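Local coordinates for protein ATP-dependent Clp protease proteolytic subunit (Plasmodium falciparum, PDB 4GM2) that is an inactive subunit of the apicoplast-localized caseinolytic protease complex, a peptidase S14 family member that assembles with further copies of itself, at residues Ser27-Pro39 with Lys59-Asp72. Numbering follows the deposited sequence.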
loop_
_atom_site.group_PDB
_atom_site.type_symbol
_atom_site.label_atom_id
_atom_site.label_comp_id
_atom_site.label_asym_id
_atom_site.label_seq_id
_atom_site.Cartn_x
_atom_site.Cartn_y
_atom_site.Cartn_z
ATOM N N SER A 27 -15.780 -12.956 10.600
ATOM C CA SER A 27 -15.870 -13.172 12.045
ATOM C C SER A 27 -17.283 -13.587 12.474
ATOM O O SER A 27 -17.465 -14.186 13.539
ATOM C CB SER A 27 -15.417 -11.921 12.802
ATOM O OG SER A 27 -16.386 -10.882 12.734
ATOM N N LYS A 28 -18.265 -13.271 11.626
ATOM C CA LYS A 28 -19.671 -13.608 11.838
ATOM C C LYS A 28 -20.102 -14.803 10.982
ATOM O O LYS A 28 -21.298 -15.118 10.888
ATOM C CB LYS A 28 -20.554 -12.398 11.498
ATOM C CG LYS A 28 -20.320 -11.170 12.363
ATOM C CD LYS A 28 -20.939 -11.335 13.741
ATOM C CE LYS A 28 -20.207 -10.502 14.779
ATOM N NZ LYS A 28 -20.770 -10.733 16.140
ATOM N N ARG A 29 -19.127 -15.464 10.358
ATOM C CA ARG A 29 -19.377 -16.572 9.423
ATOM C C ARG A 29 -20.231 -16.147 8.215
ATOM O O ARG A 29 -21.088 -16.899 7.735
ATOM C CB ARG A 29 -19.975 -17.786 10.143
ATOM C CG ARG A 29 -19.033 -18.423 11.146
ATOM C CD ARG A 29 -19.660 -19.616 11.855
ATOM N NE ARG A 29 -19.624 -20.854 11.069
ATOM C CZ ARG A 29 -18.531 -21.585 10.846
ATOM N NH1 ARG A 29 -17.351 -21.207 11.327
ATOM N NH2 ARG A 29 -18.612 -22.695 10.124
ATOM N N ILE A 30 -19.982 -14.937 7.726
ATOM C CA ILE A 30 -20.662 -14.438 6.533
ATOM C C ILE A 30 -19.715 -14.401 5.333
ATOM O O ILE A 30 -18.603 -13.876 5.410
ATOM C CB ILE A 30 -21.281 -13.036 6.768
ATOM C CG1 ILE A 30 -22.317 -13.087 7.896
ATOM C CG2 ILE A 30 -21.913 -12.501 5.488
ATOM C CD1 ILE A 30 -22.779 -11.728 8.376
ATOM N N ILE A 31 -20.161 -14.983 4.229
ATOM C CA ILE A 31 -19.510 -14.794 2.935
ATOM C C ILE A 31 -20.482 -13.985 2.085
ATOM O O ILE A 31 -21.627 -14.408 1.858
ATOM C CB ILE A 31 -19.183 -16.138 2.246
ATOM C CG1 ILE A 31 -18.151 -16.917 3.056
ATOM C CG2 ILE A 31 -18.653 -15.905 0.841
ATOM C CD1 ILE A 31 -18.136 -18.397 2.757
ATOM N N PHE A 32 -20.038 -12.816 1.636
ATOM C CA PHE A 32 -20.898 -11.941 0.845
ATOM C C PHE A 32 -20.415 -11.840 -0.601
ATOM O O PHE A 32 -19.506 -11.069 -0.902
ATOM C CB PHE A 32 -21.005 -10.557 1.513
ATOM C CG PHE A 32 -21.910 -9.580 0.796
ATOM C CD1 PHE A 32 -22.902 -10.014 -0.090
ATOM C CD2 PHE A 32 -21.791 -8.213 1.042
ATOM C CE1 PHE A 32 -23.731 -9.104 -0.732
ATOM C CE2 PHE A 32 -22.619 -7.300 0.402
ATOM C CZ PHE A 32 -23.592 -7.746 -0.483
ATOM N N LEU A 33 -21.015 -12.634 -1.488
ATOM C CA LEU A 33 -20.746 -12.502 -2.919
ATOM C C LEU A 33 -21.538 -11.316 -3.439
ATOM O O LEU A 33 -22.768 -11.359 -3.473
ATOM C CB LEU A 33 -21.112 -13.778 -3.683
ATOM C CG LEU A 33 -21.126 -13.718 -5.224
ATOM C CD1 LEU A 33 -19.774 -13.314 -5.796
ATOM C CD2 LEU A 33 -21.580 -15.039 -5.826
ATOM N N SER A 34 -20.829 -10.260 -3.827
ATOM C CA SER A 34 -21.468 -9.002 -4.220
ATOM C C SER A 34 -20.912 -8.451 -5.522
ATOM O O SER A 34 -20.883 -7.238 -5.727
ATOM C CB SER A 34 -21.298 -7.965 -3.116
ATOM O OG SER A 34 -19.926 -7.772 -2.831
ATOM N N SER A 35 -20.473 -9.350 -6.397
ATOM C CA SER A 35 -19.873 -8.983 -7.671
ATOM C C SER A 35 -20.021 -10.141 -8.655
ATOM O O SER A 35 -20.461 -11.223 -8.269
ATOM C CB SER A 35 -18.391 -8.662 -7.472
ATOM O OG SER A 35 -17.678 -9.819 -7.077
ATOM N N PRO A 36 -19.659 -9.922 -9.932
ATOM C CA PRO A 36 -19.495 -11.056 -10.843
ATOM C C PRO A 36 -18.483 -12.054 -10.281
ATOM O O PRO A 36 -17.551 -11.655 -9.587
ATOM C CB PRO A 36 -18.932 -10.404 -12.105
ATOM C CG PRO A 36 -19.464 -9.017 -12.077
ATOM C CD PRO A 36 -19.554 -8.628 -10.631
ATOM N N ILE A 37 -18.663 -13.340 -10.562
ATOM C CA ILE A 37 -17.738 -14.349 -10.041
ATOM C C ILE A 37 -16.497 -14.459 -10.933
ATOM O O ILE A 37 -16.395 -15.358 -11.776
ATOM C CB ILE A 37 -18.416 -15.729 -9.827
ATOM C CG1 ILE A 37 -19.802 -15.557 -9.192
ATOM C CG2 ILE A 37 -17.534 -16.638 -8.970
ATOM C CD1 ILE A 37 -20.568 -16.849 -9.021
ATOM N N TYR A 38 -15.568 -13.521 -10.744
ATOM C CA TYR A 38 -14.255 -13.549 -11.395
ATOM C C TYR A 38 -13.445 -14.746 -10.890
ATOM O O TYR A 38 -13.741 -15.279 -9.819
ATOM C CB TYR A 38 -13.474 -12.269 -11.085
ATOM C CG TYR A 38 -14.166 -10.982 -11.466
ATOM C CD1 TYR A 38 -14.826 -10.216 -10.505
ATOM C CD2 TYR A 38 -14.142 -10.514 -12.781
ATOM C CE1 TYR A 38 -15.458 -9.031 -10.844
ATOM C CE2 TYR A 38 -14.769 -9.328 -13.130
ATOM C CZ TYR A 38 -15.426 -8.595 -12.160
ATOM O OH TYR A 38 -16.051 -7.420 -12.498
ATOM N N PRO A 39 -12.408 -15.165 -11.649
ATOM C CA PRO A 39 -11.539 -16.270 -11.216
ATOM C C PRO A 39 -11.090 -16.180 -9.753
ATOM O O PRO A 39 -11.100 -17.194 -9.050
ATOM C CB PRO A 39 -10.336 -16.155 -12.153
ATOM C CG PRO A 39 -10.905 -15.581 -13.407
ATOM C CD PRO A 39 -12.078 -14.717 -13.017
ATOM N N LYS A 59 -21.271 -25.495 12.259
ATOM C CA LYS A 59 -21.831 -24.187 12.541
ATOM C C LYS A 59 -22.220 -23.501 11.233
ATOM O O LYS A 59 -21.379 -23.335 10.350
ATOM C CB LYS A 59 -20.811 -23.350 13.314
ATOM C CG LYS A 59 -21.404 -22.160 14.042
ATOM C CD LYS A 59 -20.398 -21.569 15.008
ATOM C CE LYS A 59 -21.058 -20.539 15.905
ATOM N NZ LYS A 59 -20.057 -19.967 16.843
ATOM N N PRO A 60 -23.496 -23.093 11.105
ATOM C CA PRO A 60 -24.000 -22.549 9.842
ATOM C C PRO A 60 -23.150 -21.421 9.251
ATOM O O PRO A 60 -22.646 -20.560 9.982
ATOM C CB PRO A 60 -25.393 -22.031 10.213
ATOM C CG PRO A 60 -25.807 -22.888 11.353
ATOM C CD PRO A 60 -24.550 -23.151 12.134
ATOM N N ILE A 61 -22.987 -21.455 7.930
ATOM C CA ILE A 61 -22.314 -20.396 7.185
ATOM C C ILE A 61 -23.354 -19.641 6.352
ATOM O O ILE A 61 -24.225 -20.252 5.734
ATOM C CB ILE A 61 -21.195 -20.964 6.292
ATOM C CG1 ILE A 61 -20.098 -21.584 7.166
ATOM C CG2 ILE A 61 -20.625 -19.883 5.380
ATOM C CD1 ILE A 61 -19.141 -22.490 6.422
ATOM N N HIS A 62 -23.261 -18.316 6.352
ATOM C CA HIS A 62 -24.257 -17.484 5.694
ATOM C C HIS A 62 -23.724 -16.893 4.424
ATOM O O HIS A 62 -22.963 -15.918 4.443
ATOM C CB HIS A 62 -24.749 -16.400 6.642
ATOM C CG HIS A 62 -25.325 -16.942 7.927
ATOM N ND1 HIS A 62 -26.615 -17.303 8.047
ATOM C CD2 HIS A 62 -24.729 -17.194 9.161
ATOM C CE1 HIS A 62 -26.840 -17.757 9.292
ATOM N NE2 HIS A 62 -25.684 -17.691 9.974
ATOM N N LEU A 63 -24.121 -17.492 3.306
ATOM C CA LEU A 63 -23.691 -17.051 1.988
ATOM C C LEU A 63 -24.691 -16.072 1.383
ATOM O O LEU A 63 -25.746 -16.470 0.891
ATOM C CB LEU A 63 -23.493 -18.253 1.059
ATOM C CG LEU A 63 -23.064 -17.998 -0.388
ATOM C CD1 LEU A 63 -21.784 -17.186 -0.458
ATOM C CD2 LEU A 63 -22.899 -19.317 -1.124
ATOM N N TYR A 64 -24.351 -14.789 1.429
ATOM C CA TYR A 64 -25.185 -13.755 0.833
ATOM C C TYR A 64 -24.780 -13.540 -0.619
ATOM O O TYR A 64 -23.590 -13.424 -0.931
ATOM C CB TYR A 64 -25.077 -12.448 1.625
ATOM C CG TYR A 64 -25.788 -12.476 2.957
ATOM C CD1 TYR A 64 -25.183 -13.033 4.087
ATOM C CD2 TYR A 64 -27.064 -11.940 3.093
ATOM C CE1 TYR A 64 -25.836 -13.059 5.310
ATOM C CE2 TYR A 64 -27.725 -11.962 4.310
ATOM C CZ TYR A 64 -27.108 -12.521 5.415
ATOM O OH TYR A 64 -27.766 -12.536 6.619
ATOM N N ILE A 65 -25.771 -13.487 -1.503
ATOM C CA ILE A 65 -25.506 -13.414 -2.936
ATOM C C ILE A 65 -26.191 -12.230 -3.597
ATOM O O ILE A 65 -27.406 -12.063 -3.495
ATOM C CB ILE A 65 -25.900 -14.724 -3.656
ATOM C CG1 ILE A 65 -25.025 -15.884 -3.162
ATOM C CG2 ILE A 65 -25.762 -14.569 -5.163
ATOM C CD1 ILE A 65 -25.531 -17.255 -3.548
ATOM N N ASN A 66 -25.386 -11.404 -4.258
ATOM C CA ASN A 66 -25.878 -10.349 -5.136
ATOM C C ASN A 66 -24.943 -10.271 -6.336
ATOM O O ASN A 66 -24.002 -9.477 -6.355
ATOM C CB ASN A 66 -25.946 -9.012 -4.396
ATOM C CG ASN A 66 -26.676 -7.939 -5.186
ATOM O OD1 ASN A 66 -27.444 -8.232 -6.098
ATOM N ND2 ASN A 66 -26.438 -6.684 -4.830
ATOM N N SER A 67 -25.202 -11.116 -7.331
ATOM C CA SER A 67 -24.254 -11.346 -8.420
ATOM C C SER A 67 -24.927 -11.571 -9.769
ATOM O O SER A 67 -26.042 -12.093 -9.840
ATOM C CB SER A 67 -23.378 -12.555 -8.091
ATOM O OG SER A 67 -22.455 -12.819 -9.130
ATOM N N THR A 68 -24.224 -11.184 -10.833
ATOM C CA THR A 68 -24.670 -11.425 -12.209
ATOM C C THR A 68 -23.961 -12.643 -12.814
ATOM O O THR A 68 -23.982 -12.855 -14.032
ATOM C CB THR A 68 -24.486 -10.178 -13.104
ATOM O OG1 THR A 68 -23.118 -9.748 -13.075
ATOM C CG2 THR A 68 -25.381 -9.039 -12.627
ATOM N N GLY A 69 -23.342 -13.443 -11.948
ATOM C CA GLY A 69 -22.706 -14.692 -12.353
ATOM C C GLY A 69 -21.374 -14.492 -13.040
ATOM O O GLY A 69 -20.521 -13.756 -12.545
ATOM N N ASP A 70 -21.202 -15.146 -14.186
ATOM C CA ASP A 70 -19.956 -15.070 -14.954
ATOM C C ASP A 70 -19.992 -14.041 -16.082
ATOM O O ASP A 70 -19.045 -13.945 -16.862
ATOM C CB ASP A 70 -19.568 -16.446 -15.507
ATOM C CG ASP A 70 -20.573 -16.987 -16.514
ATOM O OD1 ASP A 70 -21.751 -16.569 -16.490
ATOM O OD2 ASP A 70 -20.177 -17.848 -17.330
ATOM N N ILE A 71 -21.085 -13.288 -16.178
ATOM C CA ILE A 71 -21.172 -12.198 -17.158
ATOM C C ILE A 71 -21.204 -10.825 -16.487
ATOM O O ILE A 71 -21.678 -10.672 -15.355
ATOM C CB ILE A 71 -22.350 -12.357 -18.168
ATOM C CG1 ILE A 71 -23.715 -12.394 -17.466
ATOM C CG2 ILE A 71 -22.157 -13.590 -19.042
ATOM C CD1 ILE A 71 -24.453 -11.071 -17.467
ATOM N N ASP A 72 -20.676 -9.835 -17.197
ATOM C CA ASP A 72 -20.659 -8.462 -16.722
ATOM C C ASP A 72 -20.604 -7.515 -17.915
ATOM O O ASP A 72 -19.574 -7.409 -18.584
ATOM C CB ASP A 72 -19.470 -8.235 -15.786
ATOM C CG ASP A 72 -19.433 -6.833 -15.228
ATOM O OD1 ASP A 72 -20.515 -6.278 -14.942
ATOM O OD2 ASP A 72 -18.324 -6.283 -15.081
#
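Arg29 meets Ile61 just before strand 30-33, which pairs in parallel with strand 61-67 as the two strands of a beta-alpha-beta unit. Five main-chain hydrogen bonds join Arg29-Leu33 to His62-Asn66, from His62 N to Arg29 O (2.9 Å) through to Asn66 N to Leu33 O (2.7 Å). The strands run within 12° of parallel. Beyond strand 30-33 two further bonds hold the segments together: Ile37 N to Gly69 O at 2.7 Å, and Ser67 OG to Ser35 O, also 2.7 Å. The hydroxyl thus links the end of strand 61-67 to the loop at Ser35, while accepting from Gly69 N in an ST turn that fixes its own chain.

At the opposite end, the chain of Arg29, bent at chi3 (81°), brings its guanidinium to two carbonyls: NH2 reaches Lys59 O at 2.8 Å, while NE donates to Pro60 O, which lies in the guanidinium plane. Lys59 CB rests over one guanidinium face.

Apolar contacts follow the two faces. Ile31 CG2 meets Leu63 CD1 at 3.6 Å on one; on the other, Ile30 CG2 touches Tyr64 CD1, and the Phe32 ring turns its edge to Tyr64 O.

Helix 39-55, the crossover connection, packs on Ile31, Leu33 and Ile61. Tyr64 OH is hydrogen-bonded to Tyr54 OH of the second subunit; the His62 ring meets that Tyr54 edge-to-face, its ND1 bonding to Tyr102 OH in the same chain. Strand 99-103 continues the sheet beyond 61-67, leaving 30-33 outermost within the chain.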